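Long-range contacts in putative pyridoxamine 5-phosphate-dependent dehydrase, Wbdk (Escherichia coli, PDB 2GMS), which catalyses removal of the C3'-hydroxyl from GDP-4-keto-6-deoxy-D-mannose by combined transamination and deoxygenation, a vitamin B6-dependent step on the way to L-colitose: residues A[5-10]-A[372-377]; A[190-195]-A[263-268]; A[276-281]-A[376-381]. All coordinates share one frame; numbering follows the deposited sequence.

In the fold
The three contacts illustrate how a B6-dependent fold of the aspartate aminotransferase type joins its N-terminal loop, its active-site loop and its C-terminal helix through helix 255-286 and the 372-381 region. Contact 2 lies nearest the cofactor: its loop begins with His190, the likely proton donor/acceptor beside the hydrated pyridoxal phosphate. Contacts 1 and 3 share Ile376 and Glu377, with centres about 9 Å apart, and they touch where Asn373 OD1 receives a probable hydrogen bond from Asn278 ND2 at 3.0 Å. Contacts 2 and 3 both use helix 255-286, their centres about 19 Å apart. Contact 1 encloses contact 2 along the chain, and the side chain of its Ala9 lies about 12 Å from the cofactor.

Contact 1 (A[5-10]-A[372-377]); sequences NYPLAS and GNHQIE. With MG (magnesium ion), chain C.
The carbonyl oxygen of Gly372 receives the hydroxyl of Tyr6, with OH 2.6 Å from O and the donor lying nearly along the C=O axis. The carbonyl oxygen meets the phenol at its edge, in the ring plane. Because CG of Tyr6 stands anti to its own backbone N, the ring runs across to the 372-377 segment. Leu8 flanks the same glycine with a single methyl, CD2, which lies 3.4 Å from Gly372 N.

His374 turns its imidazole edge to the N-terminal segment. Its NE2 gives a weak hydrogen bond to Pro7 O, 2.7 Å long but bent to 124° at the hydrogen. The N-terminal segment thus supplies a main-chain acceptor to the ring and a phenol donor to the glycine carbonyl, a reciprocal link between two loops: one precedes helix 15-27, the other joins strand 368-372 to helix 379-388. A loop near the N-terminus is joined here to one near the C-terminus, in a chain of the DegT/DnrJ/EryC1 family. Leu8 N also bonds to Glu331, which probably contributes to the site for the nucleotide sugar.

Farther along, Gln375 NE2 donates to Ser10 OG over 3.0 Å, at 159° and close to its own amide plane. A bend at chi2 folds the glutamine chain back to meet the serine. Asn373 points away from this junction; its amide nitrogen bonds to the carbonyls of Arg275 and Trp303. At the end of the segment, Glu377 OE2 binds the magnesium ion at 2.1 Å.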
loop_
_atom_site.group_PDB
_atom_site.type_symbol
_atom_site.label_atom_id
_atom_site.label_comp_id
_atom_site.label_asym_id
_atom_site.label_seq_id
_atom_site.Cartn_x
_atom_site.Cartn_y
_atom_site.Cartn_z
ATOM N N ASN A 5 6.482 -21.550 26.413
ATOM C CA ASN A 5 6.270 -22.960 26.247
ATOM C C ASN A 5 5.401 -23.252 25.015
ATOM O O ASN A 5 5.491 -24.317 24.412
ATOM C CB ASN A 5 5.612 -23.547 27.506
ATOM C CG ASN A 5 6.629 -23.762 28.607
ATOM O OD1 ASN A 5 7.770 -24.164 28.348
ATOM N ND2 ASN A 5 6.207 -23.537 29.846
ATOM N N TYR A 6 4.544 -22.309 24.642
ATOM C CA TYR A 6 3.630 -22.509 23.529
ATOM C C TYR A 6 3.342 -21.170 22.872
ATOM O O TYR A 6 2.520 -20.379 23.354
ATOM C CB TYR A 6 2.318 -23.116 24.108
ATOM C CG TYR A 6 1.256 -23.573 23.118
ATOM C CD1 TYR A 6 0.284 -24.479 23.537
ATOM C CD2 TYR A 6 1.181 -23.122 21.797
ATOM C CE1 TYR A 6 -0.734 -24.932 22.695
ATOM C CE2 TYR A 6 0.162 -23.544 20.937
ATOM C CZ TYR A 6 -0.796 -24.459 21.386
ATOM O OH TYR A 6 -1.798 -24.900 20.545
ATOM N N PRO A 7 4.043 -20.926 21.774
ATOM C CA PRO A 7 3.970 -19.669 21.066
ATOM C C PRO A 7 2.823 -19.586 20.101
ATOM O O PRO A 7 2.310 -20.581 19.586
ATOM C CB PRO A 7 5.271 -19.560 20.284
ATOM C CG PRO A 7 5.812 -20.974 20.190
ATOM C CD PRO A 7 5.148 -21.782 21.291
ATOM N N LEU A 8 2.410 -18.354 19.871
ATOM C CA LEU A 8 1.322 -18.153 18.957
ATOM C C LEU A 8 1.845 -18.362 17.560
ATOM O O LEU A 8 1.159 -18.958 16.734
ATOM C CB LEU A 8 0.742 -16.735 19.073
ATOM C CG LEU A 8 -0.181 -16.559 20.269
ATOM C CD1 LEU A 8 -0.387 -15.077 20.528
ATOM C CD2 LEU A 8 -1.510 -17.252 19.998
ATOM N N ALA A 9 3.077 -17.875 17.325
ATOM C CA ALA A 9 3.719 -17.951 16.008
ATOM C C ALA A 9 5.025 -18.738 15.883
ATOM O O ALA A 9 5.689 -19.098 16.854
ATOM C CB ALA A 9 3.922 -16.559 15.408
ATOM N N SER A 10 5.392 -18.959 14.623
ATOM C CA SER A 10 6.589 -19.662 14.255
ATOM C C SER A 10 6.959 -19.348 12.820
ATOM O O SER A 10 6.134 -18.889 12.026
ATOM C CB SER A 10 6.408 -21.163 14.389
ATOM O OG SER A 10 5.724 -21.687 13.265
ATOM N N GLY A 372 -2.223 -20.568 19.434
ATOM C CA GLY A 372 -1.792 -20.884 18.091
ATOM C C GLY A 372 -1.819 -22.335 17.652
ATOM O O GLY A 372 -1.874 -23.259 18.476
ATOM N N ASN A 373 -1.778 -22.469 16.314
ATOM C CA ASN A 373 -1.685 -23.728 15.576
ATOM C C ASN A 373 -0.529 -23.453 14.632
ATOM O O ASN A 373 -0.364 -22.310 14.229
ATOM C CB ASN A 373 -2.967 -24.256 14.869
ATOM C CG ASN A 373 -2.834 -25.701 14.417
ATOM O OD1 ASN A 373 -1.955 -26.418 14.921
ATOM N ND2 ASN A 373 -3.700 -26.131 13.484
ATOM N N HIS A 374 0.304 -24.449 14.369
ATOM C CA HIS A 374 1.475 -24.267 13.538
ATOM C C HIS A 374 1.640 -25.440 12.605
ATOM O O HIS A 374 1.019 -26.466 12.811
ATOM C CB HIS A 374 2.767 -24.172 14.396
ATOM C CG HIS A 374 2.677 -23.307 15.607
ATOM N ND1 HIS A 374 2.442 -21.950 15.506
ATOM C CD2 HIS A 374 2.786 -23.614 16.925
ATOM C CE1 HIS A 374 2.369 -21.466 16.739
ATOM N NE2 HIS A 374 2.579 -22.435 17.617
ATOM N N GLN A 375 2.543 -25.288 11.639
ATOM C CA GLN A 375 2.862 -26.308 10.653
ATOM C C GLN A 375 3.858 -27.349 11.170
ATOM O O GLN A 375 4.493 -28.070 10.396
ATOM C CB GLN A 375 3.377 -25.666 9.351
ATOM C CG GLN A 375 4.788 -25.104 9.498
ATOM C CD GLN A 375 4.788 -23.900 10.388
ATOM O OE1 GLN A 375 3.778 -23.181 10.487
ATOM N NE2 GLN A 375 5.933 -23.678 11.022
ATOM N N ILE A 376 3.961 -27.436 12.497
ATOM C CA ILE A 376 4.828 -28.351 13.241
ATOM C C ILE A 376 3.966 -29.110 14.252
ATOM O O ILE A 376 3.049 -28.541 14.824
ATOM C CB ILE A 376 5.807 -27.425 13.968
ATOM C CG1 ILE A 376 7.152 -27.336 13.288
ATOM C CG2 ILE A 376 5.884 -27.546 15.491
ATOM C CD1 ILE A 376 7.681 -25.905 13.261
ATOM N N GLU A 377 4.213 -30.389 14.499
ATOM C CA GLU A 377 3.364 -31.106 15.441
ATOM C C GLU A 377 3.415 -30.478 16.821
ATOM O O GLU A 377 4.477 -30.054 17.286
ATOM C CB GLU A 377 3.599 -32.610 15.453
ATOM C CG GLU A 377 4.961 -33.002 16.078
ATOM C CD GLU A 377 4.947 -33.145 17.585
ATOM O OE1 GLU A 377 3.933 -33.169 18.290
ATOM O OE2 GLU A 377 6.173 -33.211 18.049
HETATM MG MG MG C . 6.825 -32.774 20.021
#

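Contact 2 (A[190-195]-A[263-268]); sequences HHIATM and EQLKKL. With P0P ([4-(dihydroxymethyl)-5-hydroxy-6-methylpyridin-3-yl]methyl dihydrogen phosphate), chain D.
In this aspartate aminotransferase-like fold, the loop between strands 181-185 and 198-202 carries His190 at the cofactor, and residues 191-193 of the same loop rest on the long helix 255-286. The main polar link is from Ala193 N to Gln264 OE1, 3.0 Å long and nearly straight at 162°. The donor approaches slightly tilted from the carbonyl plane of the glutamine amide. A bend at chi2 brings that amide back over the loop.

Beside this bond Ile192 spreads its branches over one side of the helix. Its CB lies 3.7 Å from CB of Gln264, the two side chains running past one another in opposite directions. The CD1 end reaches CD2 of Leu265 at 4.0 Å, while the other branch, CG2, meets CD1 of Leu268 at 3.9 Å, those two side chains crossing at about a right angle. With CG1 of Ile192 between the backbone N and the carbonyl carbon (chi1 67°), the two branches divide between these leucines. The same Leu268 methyl also touches CB of His191, whose ring has its polar partner in Ser302 O. Tyr39 of helix 34-47 packs against both Ile192 and Leu265.

His190 makes its contact on the cofactor side. The edge of its imidazole presents CE1 to O4A of the hydrated pyridoxal phosphate at 3.2 Å, and its ND1 is hydrogen-bonded to Cys163 O.

Gln264 OE1 is also bonded to Thr12 OG1, and its NE2 to Glu17. One buried amide therefore satisfies a loop N-H while its own two ends are held by residues just before and within helix 15-27, which fixes its rotation and ties the loop's position to helix 255-286 and to the region around the start of helix 15-27.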
loop_
_atom_site.group_PDB
_atom_site.type_symbol
_atom_site.label_atom_id
_atom_site.label_comp_id
_atom_site.label_asym_id
_atom_site.label_seq_id
_atom_site.Cartn_x
_atom_site.Cartn_y
_atom_site.Cartn_z
ATOM N N HIS A 190 1.263 -16.625 8.790
ATOM C CA HIS A 190 0.031 -17.041 8.182
ATOM C C HIS A 190 0.287 -18.444 7.682
ATOM O O HIS A 190 1.315 -18.986 8.046
ATOM C CB HIS A 190 -0.342 -16.065 7.059
ATOM C CG HIS A 190 -1.006 -14.917 7.716
ATOM N ND1 HIS A 190 -2.339 -14.584 7.466
ATOM C CD2 HIS A 190 -0.517 -14.083 8.685
ATOM C CE1 HIS A 190 -2.611 -13.542 8.250
ATOM N NE2 HIS A 190 -1.538 -13.213 8.998
ATOM N N HIS A 191 -0.588 -19.029 6.873
ATOM C CA HIS A 191 -0.341 -20.373 6.344
ATOM C C HIS A 191 1.016 -20.467 5.628
ATOM O O HIS A 191 1.780 -21.430 5.763
ATOM C CB HIS A 191 -1.525 -20.874 5.501
ATOM C CG HIS A 191 -2.686 -21.195 6.399
ATOM N ND1 HIS A 191 -3.578 -20.209 6.832
ATOM C CD2 HIS A 191 -3.062 -22.389 6.950
ATOM C CE1 HIS A 191 -4.459 -20.824 7.623
ATOM N NE2 HIS A 191 -4.175 -22.122 7.712
ATOM N N ILE A 192 1.309 -19.414 4.855
ATOM C CA ILE A 192 2.577 -19.182 4.154
ATOM C C ILE A 192 3.022 -17.758 4.510
ATOM O O ILE A 192 2.196 -16.907 4.885
ATOM C CB ILE A 192 2.575 -19.423 2.646
ATOM C CG1 ILE A 192 1.711 -18.410 1.903
ATOM C CG2 ILE A 192 2.097 -20.829 2.360
ATOM C CD1 ILE A 192 1.915 -18.377 0.386
ATOM N N ALA A 193 4.312 -17.466 4.439
ATOM C CA ALA A 193 4.798 -16.143 4.816
ATOM C C ALA A 193 5.882 -15.639 3.891
ATOM O O ALA A 193 6.862 -16.340 3.631
ATOM C CB ALA A 193 5.330 -16.215 6.252
ATOM N N THR A 194 5.715 -14.407 3.430
ATOM C CA THR A 194 6.683 -13.802 2.520
ATOM C C THR A 194 7.178 -12.452 3.007
ATOM O O THR A 194 7.519 -11.579 2.203
ATOM C CB THR A 194 6.019 -13.640 1.141
ATOM O OG1 THR A 194 4.873 -12.813 1.250
ATOM C CG2 THR A 194 5.561 -15.005 0.622
ATOM N N MET A 195 7.221 -12.324 4.338
ATOM C CA MET A 195 7.587 -11.125 5.095
ATOM C C MET A 195 6.289 -10.341 5.247
ATOM O O MET A 195 5.682 -10.286 6.312
ATOM C CB MET A 195 8.736 -10.332 4.445
ATOM C CG MET A 195 9.973 -11.210 4.386
ATOM S SD MET A 195 11.405 -10.362 3.679
ATOM C CE MET A 195 10.774 -9.941 2.024
ATOM N N GLU A 263 8.457 -20.934 -3.024
ATOM C CA GLU A 263 8.915 -22.036 -2.172
ATOM C C GLU A 263 7.871 -22.473 -1.159
ATOM O O GLU A 263 7.653 -23.653 -0.885
ATOM C CB GLU A 263 10.245 -21.717 -1.469
ATOM C CG GLU A 263 11.424 -21.570 -2.460
ATOM C CD GLU A 263 11.750 -22.845 -3.202
ATOM O OE1 GLU A 263 11.629 -23.952 -2.704
ATOM O OE2 GLU A 263 12.154 -22.643 -4.437
ATOM N N GLN A 264 7.201 -21.480 -0.612
ATOM C CA GLN A 264 6.159 -21.716 0.373
ATOM C C GLN A 264 4.981 -22.519 -0.170
ATOM O O GLN A 264 4.441 -23.409 0.488
ATOM C CB GLN A 264 5.723 -20.354 0.962
ATOM C CG GLN A 264 6.822 -19.659 1.780
ATOM C CD GLN A 264 6.864 -20.210 3.190
ATOM O OE1 GLN A 264 6.041 -19.829 4.016
ATOM N NE2 GLN A 264 7.772 -21.140 3.481
ATOM N N LEU A 265 4.550 -22.210 -1.385
ATOM C CA LEU A 265 3.435 -22.914 -1.997
ATOM C C LEU A 265 3.723 -24.389 -2.148
ATOM O O LEU A 265 2.845 -25.233 -2.087
ATOM C CB LEU A 265 3.060 -22.330 -3.371
ATOM C CG LEU A 265 2.443 -20.944 -3.274
ATOM C CD1 LEU A 265 2.136 -20.419 -4.679
ATOM C CD2 LEU A 265 1.141 -21.017 -2.499
ATOM N N LYS A 266 4.989 -24.705 -2.369
ATOM C CA LYS A 266 5.333 -26.095 -2.513
ATOM C C LYS A 266 5.090 -26.861 -1.219
ATOM O O LYS A 266 4.623 -28.000 -1.230
ATOM C CB LYS A 266 6.785 -26.273 -2.926
ATOM C CG LYS A 266 7.039 -25.992 -4.386
ATOM C CD LYS A 266 8.531 -25.835 -4.645
ATOM C CE LYS A 266 8.835 -25.180 -5.983
ATOM N NZ LYS A 266 10.257 -24.868 -6.161
ATOM N N LYS A 267 5.433 -26.210 -0.107
ATOM C CA LYS A 267 5.291 -26.801 1.213
ATOM C C LYS A 267 3.874 -26.772 1.759
ATOM O O LYS A 267 3.536 -27.470 2.708
ATOM C CB LYS A 267 6.168 -26.027 2.178
ATOM C CG LYS A 267 7.588 -25.803 1.660
ATOM C CD LYS A 267 8.469 -25.068 2.669
ATOM C CE LYS A 267 9.958 -25.119 2.322
ATOM N NZ LYS A 267 10.786 -24.375 3.273
ATOM N N LEU A 268 3.066 -25.905 1.183
ATOM C CA LEU A 268 1.739 -25.677 1.662
ATOM C C LEU A 268 0.920 -26.897 2.011
ATOM O O LEU A 268 0.312 -26.965 3.066
ATOM C CB LEU A 268 0.994 -24.652 0.795
ATOM C CG LEU A 268 -0.434 -24.439 1.257
ATOM C CD1 LEU A 268 -0.467 -23.702 2.591
ATOM C CD2 LEU A 268 -1.117 -23.613 0.186
HETATM O O3 P0P D . -7.000 -11.660 9.489
HETATM N N1 P0P D . -8.225 -9.661 6.818
HETATM C C2 P0P D . -8.209 -10.537 7.803
HETATM C C2A P0P D . -9.455 -11.302 8.178
HETATM C C3 P0P D . -7.049 -10.762 8.491
HETATM C C4 P0P D . -5.901 -10.057 8.133
HETATM C C4A P0P D . -4.616 -10.346 8.874
HETATM O O4A P0P D . -4.733 -11.575 9.546
HETATM O O4B P0P D . -4.336 -9.341 9.800
HETATM C C5 P0P D . -5.938 -9.062 7.129
HETATM C C6 P0P D . -7.138 -8.958 6.469
HETATM C C5A P0P D . -4.729 -8.519 6.811
HETATM O O4P P0P D . -3.716 -9.062 6.092
HETATM P P P0P D . -2.344 -8.257 6.245
HETATM O O1P P0P D . -1.961 -8.352 7.669
HETATM O O2P P0P D . -1.293 -9.068 5.329
HETATM O O3P P0P D . -2.445 -6.722 5.770
#

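Contact 3 (A[276-281]-A[376-381]); sequences RKNAEY and IELFDE. With MG (magnesium ion), chain C.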
loop_
_atom_site.group_PDB
_atom_site.type_symbol
_atom_site.label_atom_id
_atom_site.label_comp_id
_atom_site.label_asym_id
_atom_site.label_seq_id
_atom_site.Cartn_x
_atom_site.Cartn_y
_atom_site.Cartn_z
ATOM N N ARG A 276 -3.894 -29.812 10.379
ATOM C CA ARG A 276 -5.110 -30.599 10.500
ATOM C C ARG A 276 -4.922 -31.774 11.467
ATOM O O ARG A 276 -5.846 -32.178 12.166
ATOM C CB ARG A 276 -5.670 -30.989 9.136
ATOM C CG ARG A 276 -6.208 -29.754 8.402
ATOM C CD ARG A 276 -7.028 -30.053 7.152
ATOM N NE ARG A 276 -7.992 -31.155 7.322
ATOM C CZ ARG A 276 -9.252 -31.067 7.782
ATOM N NH1 ARG A 276 -9.822 -29.928 8.179
ATOM N NH2 ARG A 276 -9.979 -32.179 7.862
ATOM N N LYS A 277 -3.696 -32.301 11.511
ATOM C CA LYS A 277 -3.401 -33.388 12.385
ATOM C C LYS A 277 -3.294 -32.865 13.812
ATOM O O LYS A 277 -3.674 -33.528 14.775
ATOM C CB LYS A 277 -2.224 -34.192 11.898
ATOM C CG LYS A 277 -2.527 -35.071 10.677
ATOM C CD LYS A 277 -1.250 -35.812 10.300
ATOM C CE LYS A 277 -1.233 -36.456 8.934
ATOM N NZ LYS A 277 -2.135 -37.598 8.855
ATOM N N ASN A 278 -2.860 -31.620 13.950
ATOM C CA ASN A 278 -2.816 -31.022 15.276
ATOM C C ASN A 278 -4.245 -30.788 15.745
ATOM O O ASN A 278 -4.609 -31.023 16.897
ATOM C CB ASN A 278 -2.102 -29.659 15.282
ATOM C CG ASN A 278 -0.586 -29.740 15.268
ATOM O OD1 ASN A 278 0.031 -30.747 15.665
ATOM N ND2 ASN A 278 0.037 -28.677 14.775
ATOM N N ALA A 279 -5.065 -30.282 14.833
ATOM C CA ALA A 279 -6.449 -30.011 15.151
ATOM C C ALA A 279 -7.215 -31.275 15.593
ATOM O O ALA A 279 -7.985 -31.248 16.563
ATOM C CB ALA A 279 -7.096 -29.314 13.958
ATOM N N GLU A 280 -7.030 -32.399 14.884
ATOM C CA GLU A 280 -7.687 -33.659 15.239
ATOM C C GLU A 280 -7.349 -34.034 16.695
ATOM O O GLU A 280 -8.191 -34.485 17.459
ATOM C CB GLU A 280 -7.150 -34.835 14.388
ATOM C CG GLU A 280 -7.965 -35.331 13.173
ATOM C CD GLU A 280 -7.194 -36.326 12.299
ATOM O OE1 GLU A 280 -6.203 -36.987 12.678
ATOM O OE2 GLU A 280 -7.715 -36.419 11.088
ATOM N N TYR A 281 -6.084 -33.864 17.087
ATOM C CA TYR A 281 -5.646 -34.175 18.437
ATOM C C TYR A 281 -6.238 -33.201 19.490
ATOM O O TYR A 281 -6.742 -33.558 20.564
ATOM C CB TYR A 281 -4.098 -34.220 18.388
ATOM C CG TYR A 281 -3.446 -34.720 19.661
ATOM C CD1 TYR A 281 -3.168 -36.074 19.854
ATOM C CD2 TYR A 281 -3.094 -33.822 20.672
ATOM C CE1 TYR A 281 -2.570 -36.517 21.036
ATOM C CE2 TYR A 281 -2.504 -34.248 21.865
ATOM C CZ TYR A 281 -2.233 -35.607 22.042
ATOM O OH TYR A 281 -1.638 -36.049 23.204
ATOM N N ILE A 376 3.961 -27.436 12.497
ATOM C CA ILE A 376 4.828 -28.351 13.241
ATOM C C ILE A 376 3.966 -29.110 14.252
ATOM O O ILE A 376 3.049 -28.541 14.824
ATOM C CB ILE A 376 5.807 -27.425 13.968
ATOM C CG1 ILE A 376 7.152 -27.336 13.288
ATOM C CG2 ILE A 376 5.884 -27.546 15.491
ATOM C CD1 ILE A 376 7.681 -25.905 13.261
ATOM N N GLU A 377 4.213 -30.389 14.499
ATOM C CA GLU A 377 3.364 -31.106 15.441
ATOM C C GLU A 377 3.415 -30.478 16.821
ATOM O O GLU A 377 4.477 -30.054 17.286
ATOM C CB GLU A 377 3.599 -32.610 15.453
ATOM C CG GLU A 377 4.961 -33.002 16.078
ATOM C CD GLU A 377 4.947 -33.145 17.585
ATOM O OE1 GLU A 377 3.933 -33.169 18.290
ATOM O OE2 GLU A 377 6.173 -33.211 18.049
ATOM N N LEU A 378 2.255 -30.417 17.451
ATOM C CA LEU A 378 2.117 -29.784 18.750
ATOM C C LEU A 378 1.541 -30.745 19.779
ATOM O O LEU A 378 0.886 -30.320 20.730
ATOM C CB LEU A 378 1.167 -28.544 18.624
ATOM C CG LEU A 378 1.729 -27.336 17.868
ATOM C CD1 LEU A 378 0.637 -26.312 17.586
ATOM C CD2 LEU A 378 2.780 -26.676 18.745
ATOM N N PHE A 379 1.767 -32.041 19.628
ATOM C CA PHE A 379 1.165 -32.931 20.595
ATOM C C PHE A 379 1.432 -32.609 22.053
ATOM O O PHE A 379 0.505 -32.535 22.858
ATOM C CB PHE A 379 1.403 -34.411 20.247
ATOM C CG PHE A 379 1.138 -34.676 18.796
ATOM C CD1 PHE A 379 2.104 -35.288 17.993
ATOM C CD2 PHE A 379 -0.073 -34.289 18.213
ATOM C CE1 PHE A 379 1.829 -35.550 16.647
ATOM C CE2 PHE A 379 -0.344 -34.491 16.858
ATOM C CZ PHE A 379 0.622 -35.129 16.077
ATOM N N ASP A 380 2.713 -32.453 22.389
ATOM C CA ASP A 380 3.063 -32.177 23.763
ATOM C C ASP A 380 2.480 -30.888 24.269
ATOM O O ASP A 380 2.043 -30.830 25.406
ATOM C CB ASP A 380 4.572 -32.169 24.008
ATOM C CG ASP A 380 5.179 -33.541 23.939
ATOM O OD1 ASP A 380 4.608 -34.576 24.283
ATOM O OD2 ASP A 380 6.394 -33.497 23.468
ATOM N N GLU A 381 2.506 -29.872 23.412
ATOM C CA GLU A 381 1.986 -28.538 23.681
ATOM C C GLU A 381 0.487 -28.550 23.981
ATOM O O GLU A 381 -0.001 -27.874 24.893
ATOM C CB GLU A 381 2.338 -27.603 22.502
ATOM C CG GLU A 381 3.841 -27.240 22.459
ATOM C CD GLU A 381 4.707 -28.264 21.767
ATOM O OE1 GLU A 381 4.290 -29.311 21.312
ATOM O OE2 GLU A 381 5.958 -27.895 21.703
HETATM MG MG MG C . 6.825 -32.774 20.021
#
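Asn278 on helix 255-286 comes closest to Leu378, with 6.2 Å between their CA atoms, at the point where the 376-381 segment passes from loop into helix 379-388. The asparagine amide spans the backbone on either side of Glu377. Its OD1 accepts Leu378 N at 2.9 Å, and its ND2 donates to Ile376 O at 3.0 Å, an almost linear bond of 173°. Ile376 O lies practically in the amide plane of Asn278, whereas Leu378 N stands well above the plane of the side-chain carbonyl. The amide is thus both donor and acceptor to one short piece of main chain, and its two bonds fix which end is oxygen and which nitrogen, with ND2 shared with Asn373. Across the amide at about a right angle lies Leu378, whose CD1 approaches ND2.

Leu378 occupies the N-cap position of helix 379-388, so the asparagine holds the chain just where this C-terminal helix starts. Helix 255-286, the long helix of this aminotransferase-like chain, thereby acquires a lateral attachment to the last helix of the protein.

One turn beyond Asn278, Tyr281 receives Phe379 in an edge-to-face stack: the ring centroids are 5.1 Å apart and the planes inclined at 56°. Phe379 CD2 lies over one face of the phenol, 3.7 Å from CG and displaced toward the rim. The chi1 of Tyr281 (-172°) carries the ring outward, away from its own N and toward the start of the neighbouring helix, and its hydroxyl ends in a hydrogen bond with Asp383. Phe379 also turns its edge to Lys277 O, 4.0 Å from CE2.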